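Local coordinates for protein DNA gyrase, B subunit, truncated (Myxococcus xanthus, PDB 3CWV) that is probably the ATP-binding subunit of a type II topoisomerase that would drive ATP-dependent breakage, passage and rejoining of double-stranded DNA, at residues 143-146 and 147-151; 41-44 and 45-49. One frame throughout, in Å; residues are numbered along the deposited sequence.

Both contacts are local, each made within one continuous run of chain. Interaction 1 lies at the surface, in the connection between strands 131-139 and 151-159. Interaction 2 is the last two turns of helix 28-47 and the residues that end it, and it is partly buried. They do not touch: their centres are 18 Å apart and their nearest atoms about 10 Å. Arg71 meets both: the Glu150 side chain of interaction 1 touches it, and its guanidinium hydrogen-bonds to Gly49 O of interaction 2. In relatives with this GyrB-type ATPase fold, the helix equivalent to 28-47 lines the nucleotide pocket, so interaction 2 is probably the closer of the two to that site.

Interaction 1. Residues 143-146 and 147-151; sequences EPMP and VSAER
Met145 reaches across the bend of the chain to Ala149 and Arg151. Its CG stands beside the backbone N (chi1 -61°) and the chain runs straight out to the sulfur. There it folds at the last torsion (chi3 69°), and this carries the methyl group onto the backbone beyond. SD lies 3.3 Å from Ala149 O. The N-H of Ala149 also points at SD, but the bond is weak, with N and SD 3.7 Å apart. CE goes further along the chain, to 3.6 Å from Arg151 C. The same methyl group meets the Ala149 methyl, CE to CB 4.2 Å. Closer to the main chain, Met145 CB sits 3.5 Å from Val147 O. The thioether thus spans the concave side of the bend and touches mostly backbone.

Val147 behaves differently. Its CB leaves the bend on the outside. CG1 is anti to the backbone N (chi1 178°), which leaves CG2 on the side of that N. CG2 therefore leans back over the preceding peptide, 3.5 Å from Pro146 O. Beyond the loop the valine packs on Phe67, Thr69, Val55 and Asp53, side chains of strands 53-58 and 64-70. Pro146 sits at the bend, where its helical backbone angles turn the chain sharply. Its ring touches Phe67 and Trp117, and Met145 also meets Trp117.

Both ends of the 143-151 run are tied by polar bonds. Glu143 forms a salt bridge with Arg124, and the guanidinium of Arg151 bonds to Val73 O. The whole belongs to a surface loop that joins two antiparallel, non-adjacent strands of the eight-stranded sheet. It carries the chain from edge strand 131-139 past strands 121-128 and 109-118 into strand 151-159, which begins at Arg151.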
ATOM      1  N   GLU A 143     -21.950  20.268   0.405  1.00 43.16           N
ATOM      2  CA  GLU A 143     -22.527  19.095  -0.233  1.00 39.35           C
ATOM      3  C   GLU A 143     -22.161  17.853   0.572  1.00 39.16           C
ATOM      4  O   GLU A 143     -21.197  17.885   1.346  1.00 39.83           O
ATOM      5  CB  GLU A 143     -22.077  19.058  -1.695  1.00 40.71           C
ATOM      6  CG  GLU A 143     -22.508  20.336  -2.416  1.00 40.58           C
ATOM      7  CD  GLU A 143     -22.019  20.431  -3.846  1.00 51.19           C
ATOM      8  OE1 GLU A 143     -21.205  19.569  -4.251  1.00 44.31           O
ATOM      9  OE2 GLU A 143     -22.446  21.378  -4.558  1.00 51.30           O
ATOM     10  N   PRO A 144     -22.934  16.753   0.432  1.00 39.06           N
ATOM     11  CA  PRO A 144     -22.694  15.636   1.344  1.00 39.48           C
ATOM     12  C   PRO A 144     -21.330  14.965   1.145  1.00 38.38           C
ATOM     13  O   PRO A 144     -20.881  14.787   0.006  1.00 36.57           O
ATOM     14  CB  PRO A 144     -23.820  14.640   1.007  1.00 41.17           C
ATOM     15  CG  PRO A 144     -24.800  15.391   0.154  1.00 41.05           C
ATOM     16  CD  PRO A 144     -24.021  16.466  -0.522  1.00 40.16           C
ATOM     17  N   MET A 145     -20.694  14.612   2.257  1.00 36.71           N
ATOM     18  CA  MET A 145     -19.433  13.879   2.249  1.00 33.88           C
ATOM     19  C   MET A 145     -19.738  12.461   1.794  1.00 37.30           C
ATOM     20  O   MET A 145     -20.722  11.897   2.251  1.00 34.20           O
ATOM     21  CB  MET A 145     -18.851  13.816   3.666  1.00 33.45           C
ATOM     22  CG  MET A 145     -18.543  15.163   4.282  1.00 34.20           C
ATOM     23  SD  MET A 145     -17.865  15.082   5.940  1.00 25.62           S
ATOM     24  CE  MET A 145     -16.247  14.367   5.641  1.00 26.71           C
ATOM     25  N   PRO A 146     -18.908  11.885   0.886  1.00 36.68           N
ATOM     26  CA  PRO A 146     -19.059  10.488   0.476  1.00 36.59           C
ATOM     27  C   PRO A 146     -19.129   9.505   1.649  1.00 37.31           C
ATOM     28  O   PRO A 146     -19.894   8.541   1.598  1.00 35.25           O
ATOM     29  CB  PRO A 146     -17.792  10.236  -0.353  1.00 36.75           C
ATOM     30  CG  PRO A 146     -17.487  11.558  -0.932  1.00 35.91           C
ATOM     31  CD  PRO A 146     -17.819  12.548   0.143  1.00 36.79           C
ATOM     32  N   VAL A 147     -18.317   9.738   2.678  1.00 34.31           N
ATOM     33  CA  VAL A 147     -18.375   8.992   3.936  1.00 33.48           C
ATOM     34  C   VAL A 147     -18.320  10.073   5.003  1.00 34.44           C
ATOM     35  O   VAL A 147     -17.403  10.891   5.013  1.00 31.79           O
ATOM     36  CB  VAL A 147     -17.177   8.030   4.137  1.00 32.05           C
ATOM     37  CG1 VAL A 147     -17.274   7.307   5.506  1.00 35.66           C
ATOM     38  CG2 VAL A 147     -17.091   7.039   3.007  1.00 32.98           C
ATOM     39  N   SER A 148     -19.310  10.100   5.883  1.00 35.74           N
ATOM     40  CA  SER A 148     -19.407  11.175   6.864  1.00 37.34           C
ATOM     41  C   SER A 148     -18.306  11.064   7.901  1.00 35.63           C
ATOM     42  O   SER A 148     -18.004   9.970   8.383  1.00 39.02           O
ATOM     43  CB  SER A 148     -20.786  11.159   7.530  1.00 39.05           C
ATOM     44  OG  SER A 148     -21.094  12.455   7.992  1.00 44.85           O
ATOM     45  N   ALA A 149     -17.663  12.184   8.211  1.00 33.71           N
ATOM     46  CA  ALA A 149     -16.564  12.188   9.169  1.00 33.20           C
ATOM     47  C   ALA A 149     -16.278  13.615   9.594  1.00 31.32           C
ATOM     48  O   ALA A 149     -16.813  14.538   8.999  1.00 31.65           O
ATOM     49  CB  ALA A 149     -15.298  11.550   8.542  1.00 34.34           C
ATOM     50  N   GLU A 150     -15.376  13.800  10.558  1.00 30.74           N
ATOM     51  CA  GLU A 150     -14.983  15.152  10.991  1.00 34.58           C
ATOM     52  C   GLU A 150     -14.455  15.969   9.805  1.00 31.83           C
ATOM     53  O   GLU A 150     -14.833  17.143   9.608  1.00 31.48           O
ATOM     54  CB  GLU A 150     -13.892  15.092  12.068  1.00 35.56           C
ATOM     55  CG  GLU A 150     -14.304  14.504  13.392  1.00 44.72           C
ATOM     56  CD  GLU A 150     -13.211  14.661  14.461  1.00 44.60           C
ATOM     57  OE1 GLU A 150     -12.273  15.463  14.254  1.00 55.50           O
ATOM     58  OE2 GLU A 150     -13.299  13.986  15.509  1.00 58.65           O
ATOM     59  N   ARG A 151     -13.561  15.345   9.026  1.00 27.37           N
ATOM     60  CA  ARG A 151     -12.994  15.995   7.866  1.00 25.92           C
ATOM     61  C   ARG A 151     -12.850  14.964   6.743  1.00 25.12           C
ATOM     62  O   ARG A 151     -12.931  13.754   6.968  1.00 24.68           O
ATOM     63  CB  ARG A 151     -11.598  16.564   8.163  1.00 25.96           C
ATOM     64  CG  ARG A 151     -11.525  17.508   9.333  1.00 33.39           C
ATOM     65  CD  ARG A 151     -10.311  18.380   9.232  1.00 35.91           C
ATOM     66  NE  ARG A 151     -10.056  19.005  10.519  1.00 37.75           N
ATOM     67  CZ  ARG A 151      -9.030  19.795  10.773  1.00 43.42           C
ATOM     68  NH1 ARG A 151      -8.152  20.057   9.815  1.00 36.15           N
ATOM     69  NH2 ARG A 151      -8.871  20.295  12.000  1.00 46.41           N
TER

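Interaction 2. Residues 41-44 and 45-49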
ATOM      1  N   VAL A  41      -1.063   7.925  -1.121  1.00 23.62           N
ATOM      2  CA  VAL A  41      -1.390   9.041  -0.216  1.00 25.27           C
ATOM      3  C   VAL A  41      -2.297   8.575   0.939  1.00 25.07           C
ATOM      4  O   VAL A  41      -2.030   8.860   2.122  1.00 27.05           O
ATOM      5  CB  VAL A  41      -2.103  10.219  -0.947  1.00 25.34           C
ATOM      6  CG1 VAL A  41      -2.498  11.296   0.077  1.00 23.31           C
ATOM      7  CG2 VAL A  41      -1.204  10.846  -1.978  1.00 21.07           C
ATOM      8  N   ALA A  42      -3.365   7.858   0.587  1.00 23.92           N
ATOM      9  CA  ALA A  42      -4.328   7.331   1.560  1.00 24.93           C
ATOM     10  C   ALA A  42      -3.654   6.313   2.485  1.00 23.88           C
ATOM     11  O   ALA A  42      -3.877   6.327   3.692  1.00 23.51           O
ATOM     12  CB  ALA A  42      -5.541   6.681   0.819  1.00 26.46           C
ATOM     13  N   TYR A  43      -2.793   5.462   1.929  1.00 21.70           N
ATOM     14  CA  TYR A  43      -2.023   4.518   2.740  1.00 23.03           C
ATOM     15  C   TYR A  43      -1.184   5.226   3.807  1.00 23.01           C
ATOM     16  O   TYR A  43      -1.124   4.767   4.939  1.00 22.71           O
ATOM     17  CB  TYR A  43      -1.059   3.664   1.908  1.00 23.17           C
ATOM     18  CG  TYR A  43      -0.178   2.862   2.816  1.00 26.11           C
ATOM     19  CD1 TYR A  43      -0.676   1.737   3.480  1.00 26.82           C
ATOM     20  CD2 TYR A  43       1.125   3.266   3.082  1.00 27.85           C
ATOM     21  CE1 TYR A  43       0.131   1.013   4.349  1.00 29.29           C
ATOM     22  CE2 TYR A  43       1.930   2.570   3.944  1.00 24.16           C
ATOM     23  CZ  TYR A  43       1.429   1.441   4.572  1.00 26.50           C
ATOM     24  OH  TYR A  43       2.235   0.752   5.422  1.00 28.69           O
ATOM     25  N   GLU A  44      -0.496   6.298   3.436  1.00 22.60           N
ATOM     26  CA  GLU A  44       0.385   6.959   4.391  1.00 26.12           C
ATOM     27  C   GLU A  44      -0.417   7.582   5.529  1.00 23.06           C
ATOM     28  O   GLU A  44       0.000   7.535   6.712  1.00 24.86           O
ATOM     29  CB  GLU A  44       1.292   7.981   3.698  1.00 26.72           C
ATOM     30  CG  GLU A  44       2.124   8.841   4.667  1.00 34.60           C
ATOM     31  CD  GLU A  44       3.227   8.070   5.404  1.00 32.50           C
ATOM     32  OE1 GLU A  44       3.535   6.914   5.057  1.00 26.18           O
ATOM     33  OE2 GLU A  44       3.805   8.646   6.343  1.00 38.45           O
ATOM     34  N   GLU A  45      -1.576   8.150   5.206  1.00 20.02           N
ATOM     35  CA  GLU A  45      -2.475   8.642   6.261  1.00 21.98           C
ATOM     36  C   GLU A  45      -2.961   7.500   7.148  1.00 23.67           C
ATOM     37  O   GLU A  45      -2.956   7.622   8.387  1.00 26.33           O
ATOM     38  CB  GLU A  45      -3.680   9.372   5.681  1.00 20.83           C
ATOM     39  CG  GLU A  45      -3.281  10.585   4.845  1.00 23.55           C
ATOM     40  CD  GLU A  45      -2.614  11.678   5.685  1.00 30.52           C
ATOM     41  OE1 GLU A  45      -3.271  12.257   6.580  1.00 25.17           O
ATOM     42  OE2 GLU A  45      -1.425  11.939   5.443  1.00 25.51           O
ATOM     43  N   ALA A  46      -3.396   6.400   6.537  1.00 22.53           N
ATOM     44  CA  ALA A  46      -3.831   5.216   7.317  1.00 21.49           C
ATOM     45  C   ALA A  46      -2.684   4.667   8.176  1.00 23.68           C
ATOM     46  O   ALA A  46      -2.901   4.322   9.341  1.00 23.72           O
ATOM     47  CB  ALA A  46      -4.390   4.112   6.400  1.00 24.99           C
ATOM     48  N   ARG A  47      -1.488   4.553   7.593  1.00 22.54           N
ATOM     49  CA  ARG A  47      -0.311   4.066   8.318  1.00 23.94           C
ATOM     50  C   ARG A  47      -0.073   4.861   9.637  1.00 26.88           C
ATOM     51  O   ARG A  47       0.352   4.309  10.668  1.00 26.85           O
ATOM     52  CB  ARG A  47       0.931   4.179   7.441  1.00 22.04           C
ATOM     53  CG  ARG A  47       2.184   3.535   8.067  1.00 26.10           C
ATOM     54  CD  ARG A  47       3.471   3.876   7.312  1.00 24.28           C
ATOM     55  NE  ARG A  47       3.887   5.283   7.401  1.00 26.95           N
ATOM     56  CZ  ARG A  47       4.434   5.837   8.484  1.00 29.94           C
ATOM     57  NH1 ARG A  47       4.617   5.110   9.585  1.00 23.41           N
ATOM     58  NH2 ARG A  47       4.813   7.108   8.462  1.00 23.36           N
ATOM     59  N   ARG A  48      -0.377   6.149   9.589  1.00 24.42           N
ATOM     60  CA  ARG A  48      -0.129   7.076  10.707  1.00 29.24           C
ATOM     61  C   ARG A  48      -1.327   7.177  11.628  1.00 30.12           C
ATOM     62  O   ARG A  48      -1.306   7.954  12.593  1.00 31.47           O
ATOM     63  CB  ARG A  48       0.173   8.474  10.163  1.00 28.69           C
ATOM     64  CG  ARG A  48       1.487   8.556   9.417  1.00 33.66           C
ATOM     65  CD  ARG A  48       2.343   9.697   9.961  1.00 45.17           C
ATOM     66  NE  ARG A  48       2.811   9.392  11.312  1.00 42.48           N
ATOM     67  CZ  ARG A  48       3.296  10.294  12.158  1.00 45.84           C
ATOM     68  NH1 ARG A  48       3.370  11.581  11.799  1.00 38.00           N
ATOM     69  NH2 ARG A  48       3.692   9.905  13.366  1.00 40.26           N
ATOM     70  N   GLY A  49      -2.379   6.419  11.321  1.00 27.02           N
ATOM     71  CA  GLY A  49      -3.555   6.395  12.176  1.00 26.97           C
ATOM     72  C   GLY A  49      -4.430   7.623  11.963  1.00 27.42           C
ATOM     73  O   GLY A  49      -5.185   8.034  12.864  1.00 26.55           O
TER
HETATM   74  O   HOH W   1      -0.573  11.554   3.060  1.00 29.20           O
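The Glu44 and Arg47 side chains run alongside each other in one direction, three residues apart on the last turn of helix 28-47. The arginine grips the carboxylate side-on with two nitrogens. NE binds OE1 at 2.9 Å in an almost straight bond (178°), and NH2 binds OE2 at 2.8 Å. OE1 lies in the guanidinium plane, but NE meets OE1 from above the carboxylate plane. The two flat groups are turned 44° apart, so the fork is twisted. A bend in the glutamate at chi2 (69°) swings its carboxylate toward the arginine. Arg48 CG lies over one face of the guanidinium, toward its rim.

Arg47 CB sits over one face of the Tyr43 ring, shifted toward its rim, 4.3 Å from the centroid, as a CH-pi contact. Both side chains also touch Ser307.

On another side of the helix a water donates to Glu45 OE2 (2.6 Å) and to Val41 O, which also accepts the Glu45 N-H. Gly49, with positive phi, ends the helix in a Schellman motif.

The chemistry is that of an intrahelical ion pair. Two bonds fix the rotation of the guanidinium, and the carboxylate probably offsets its positive charge.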